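Local coordinates for protein flavodoxin (Methanosarcina acetivorans C2A, PDB 5WID) that binds flavin mononucleotide and, as a member of the flavodoxin family, probably serves as a carrier in electron transfer, at residues A[88-93]-A[117-122]. Residues are numbered along the deposited sequence; the frame is centred on the assembly and turned at random.
Sequences GSYGWS and RILHKP. With FMN (flavin mononucleotide), chain D.
Ser89 OG is gripped from two directions: it donates to His120 O at 2.7 Å and accepts from the ribityl hydroxyl O4' of FMN, tying the turn after one strand to the cofactor. Held anti to the backbone N, beside the carbonyl carbon (chi1 177°), OG can meet both. The backbones run parallel, Ile118 N bonding Gly88 O and Tyr90 N bonding Ile118 O, and the pairing closes with His120 N to Tyr90 O at 2.9 Å. On the other face of the sheet the Tyr90 ring is sandwiched by CH-pi contacts: Leu119 CD2 lies over one side, 3.7 Å from the ring centroid, and CD of the extended Arg117 chain over the opposite side, 4.2 Å from it. With an alanine here the Leu119 methyl and the Arg117 methylenes would probably lose the ring they both rest on. Arg117 NH1 bonds Gly94 O and, through a water, Ser93 O. Beyond the strand, backbone N-H groups of Gly91, Trp92 and Ser93 converge on FMN O2, that of Gly91 also reaching N1, and one face of the Trp92 indole lies over the flavin. These are adjacent parallel strands of the flavodoxin fold, 83-90 and 110-119, joined through helix 96-106, with helices 13-27 and 124-143 packed against Ile118.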
loop_
_atom_site.group_PDB
_atom_site.type_symbol
_atom_site.label_atom_id
_atom_site.label_comp_id
_atom_site.label_asym_id
_atom_site.label_seq_id
_atom_site.Cartn_x
_atom_site.Cartn_y
_atom_site.Cartn_z
ATOM N N GLY A 88 -4.010 -3.997 4.167
ATOM C CA GLY A 88 -4.470 -5.288 3.665
ATOM C C GLY A 88 -5.721 -5.810 4.342
ATOM O O GLY A 88 -6.081 -5.353 5.426
ATOM N N SER A 89 -6.382 -6.784 3.725
ATOM C CA SER A 89 -7.541 -7.444 4.313
ATOM C C SER A 89 -7.104 -8.769 4.924
ATOM O O SER A 89 -6.125 -9.374 4.485
ATOM C CB SER A 89 -8.622 -7.673 3.251
ATOM O OG SER A 89 -9.746 -8.369 3.760
ATOM N N TYR A 90 -7.819 -9.216 5.952
ATOM C CA TYR A 90 -7.412 -10.429 6.651
ATOM C C TYR A 90 -8.625 -11.091 7.283
ATOM O O TYR A 90 -9.706 -10.511 7.346
ATOM C CB TYR A 90 -6.341 -10.125 7.707
ATOM C CG TYR A 90 -6.850 -9.409 8.949
ATOM C CD1 TYR A 90 -7.236 -8.067 8.903
ATOM C CD2 TYR A 90 -6.934 -10.076 10.168
ATOM C CE1 TYR A 90 -7.690 -7.415 10.045
ATOM C CE2 TYR A 90 -7.366 -9.425 11.322
ATOM C CZ TYR A 90 -7.752 -8.105 11.250
ATOM O OH TYR A 90 -8.200 -7.465 12.390
ATOM N N GLY A 91 -8.423 -12.319 7.777
ATOM C CA GLY A 91 -9.509 -13.080 8.360
ATOM C C GLY A 91 -9.484 -13.247 9.866
ATOM O O GLY A 91 -10.550 -13.400 10.472
ATOM N N TRP A 92 -8.305 -13.275 10.492
ATOM C CA TRP A 92 -8.292 -13.353 11.952
ATOM C C TRP A 92 -6.975 -12.922 12.583
ATOM O O TRP A 92 -6.990 -12.288 13.642
ATOM C CB TRP A 92 -8.661 -14.765 12.440
ATOM C CG TRP A 92 -7.671 -15.865 12.189
ATOM C CD1 TRP A 92 -6.754 -16.366 13.078
ATOM C CD2 TRP A 92 -7.539 -16.643 10.996
ATOM N NE1 TRP A 92 -6.046 -17.394 12.498
ATOM C CE2 TRP A 92 -6.510 -17.588 11.224
ATOM C CE3 TRP A 92 -8.187 -16.637 9.756
ATOM C CZ2 TRP A 92 -6.112 -18.505 10.255
ATOM C CZ3 TRP A 92 -7.791 -17.555 8.793
ATOM C CH2 TRP A 92 -6.760 -18.475 9.048
ATOM N N SER A 93 -5.840 -13.268 11.975
ATOM C CA SER A 93 -4.548 -12.976 12.586
ATOM C C SER A 93 -3.910 -11.699 12.045
ATOM O O SER A 93 -3.333 -10.923 12.816
ATOM C CB SER A 93 -3.595 -14.172 12.414
ATOM O OG SER A 93 -3.235 -14.408 11.060
ATOM N N ARG A 117 -5.350 -2.456 8.465
ATOM C CA ARG A 117 -5.866 -3.773 8.115
ATOM C C ARG A 117 -7.361 -3.822 8.407
ATOM O O ARG A 117 -7.854 -3.173 9.333
ATOM C CB ARG A 117 -5.121 -4.895 8.861
ATOM C CG ARG A 117 -5.173 -4.773 10.346
ATOM C CD ARG A 117 -4.386 -5.890 11.038
ATOM N NE ARG A 117 -4.487 -5.738 12.483
ATOM C CZ ARG A 117 -3.708 -6.356 13.356
ATOM N NH1 ARG A 117 -2.756 -7.193 12.934
ATOM N NH2 ARG A 117 -3.877 -6.136 14.652
ATOM N N ILE A 118 -8.088 -4.578 7.589
ATOM C CA ILE A 118 -9.547 -4.622 7.641
ATOM C C ILE A 118 -10.004 -6.069 7.527
ATOM O O ILE A 118 -9.631 -6.764 6.579
ATOM C CB ILE A 118 -10.181 -3.792 6.509
ATOM C CG1 ILE A 118 -9.832 -2.308 6.668
ATOM C CG2 ILE A 118 -11.711 -3.959 6.516
ATOM C CD1 ILE A 118 -10.591 -1.649 7.790
ATOM N N LEU A 119 -10.856 -6.502 8.457
ATOM C CA LEU A 119 -11.378 -7.865 8.427
ATOM C C LEU A 119 -12.322 -8.093 7.249
ATOM O O LEU A 119 -13.242 -7.304 7.013
ATOM C CB LEU A 119 -12.111 -8.168 9.738
ATOM C CG LEU A 119 -11.240 -8.524 10.931
ATOM C CD1 LEU A 119 -12.041 -8.322 12.207
ATOM C CD2 LEU A 119 -10.765 -9.971 10.810
ATOM N N HIS A 120 -12.091 -9.180 6.519
ATOM C CA HIS A 120 -13.015 -9.733 5.506
ATOM C C HIS A 120 -13.321 -8.664 4.449
ATOM O O HIS A 120 -12.431 -7.899 4.046
ATOM C CB HIS A 120 -14.247 -10.293 6.194
ATOM C CG HIS A 120 -13.943 -11.223 7.322
ATOM N ND1 HIS A 120 -13.166 -12.351 7.165
ATOM C CD2 HIS A 120 -14.311 -11.195 8.625
ATOM C CE1 HIS A 120 -13.075 -12.982 8.323
ATOM N NE2 HIS A 120 -13.755 -12.298 9.226
ATOM N N LYS A 121 -14.562 -8.600 3.965
ATOM C CA LYS A 121 -14.881 -7.670 2.892
ATOM C C LYS A 121 -15.095 -6.274 3.461
ATOM O O LYS A 121 -15.902 -6.105 4.386
ATOM C CB LYS A 121 -16.135 -8.112 2.152
ATOM C CG LYS A 121 -16.545 -7.183 1.036
ATOM C CD LYS A 121 -17.852 -7.674 0.410
ATOM C CE LYS A 121 -18.365 -6.697 -0.641
ATOM N NZ LYS A 121 -17.536 -6.746 -1.869
ATOM N N PRO A 122 -14.401 -5.265 2.941
ATOM C CA PRO A 122 -14.596 -3.897 3.437
ATOM C C PRO A 122 -16.034 -3.439 3.256
ATOM O O PRO A 122 -16.596 -3.529 2.162
ATOM C CB PRO A 122 -13.632 -3.068 2.576
ATOM C CG PRO A 122 -12.551 -4.042 2.180
ATOM C CD PRO A 122 -13.275 -5.363 1.994
HETATM N N1 FMN D . -6.387 -14.472 7.404
HETATM C C2 FMN D . -5.566 -14.235 8.481
HETATM O O2 FMN D . -5.752 -13.234 9.179
HETATM N N3 FMN D . -4.538 -15.113 8.781
HETATM C C4 FMN D . -4.306 -16.221 8.008
HETATM O O4 FMN D . -3.367 -16.973 8.309
HETATM C C4A FMN D . -5.148 -16.469 6.920
HETATM N N5 FMN D . -4.965 -17.583 6.128
HETATM C C5A FMN D . -5.805 -17.817 5.056
HETATM C C6 FMN D . -5.602 -18.956 4.278
HETATM C C7 FMN D . -6.433 -19.206 3.197
HETATM C C7M FMN D . -6.192 -20.441 2.368
HETATM C C8 FMN D . -7.477 -18.334 2.898
HETATM C C8M FMN D . -8.386 -18.601 1.731
HETATM C C9 FMN D . -7.686 -17.192 3.680
HETATM C C9A FMN D . -6.846 -16.941 4.760
HETATM N N10 FMN D . -7.031 -15.814 5.545
HETATM C C10 FMN D . -6.193 -15.587 6.623
HETATM C "C1'" FMN D . -8.150 -14.864 5.268
HETATM C "C2'" FMN D . -7.849 -13.840 4.176
HETATM O "O2'" FMN D . -6.759 -12.995 4.505
HETATM C "C3'" FMN D . -9.111 -12.996 4.020
HETATM O "O3'" FMN D . -10.130 -13.803 3.458
HETATM C "C4'" FMN D . -8.919 -11.727 3.185
HETATM O "O4'" FMN D . -10.123 -10.988 3.261
HETATM C "C5'" FMN D . -8.567 -12.004 1.721
HETATM O "O5'" FMN D . -8.326 -10.750 1.103
HETATM P P FMN D . -8.015 -10.667 -0.470
HETATM O O1P FMN D . -7.446 -9.292 -0.720
HETATM O O2P FMN D . -6.990 -11.730 -0.809
HETATM O O3P FMN D . -9.302 -10.880 -1.218
HETATM O O HOH W 1 -1.292 -9.716 14.154
#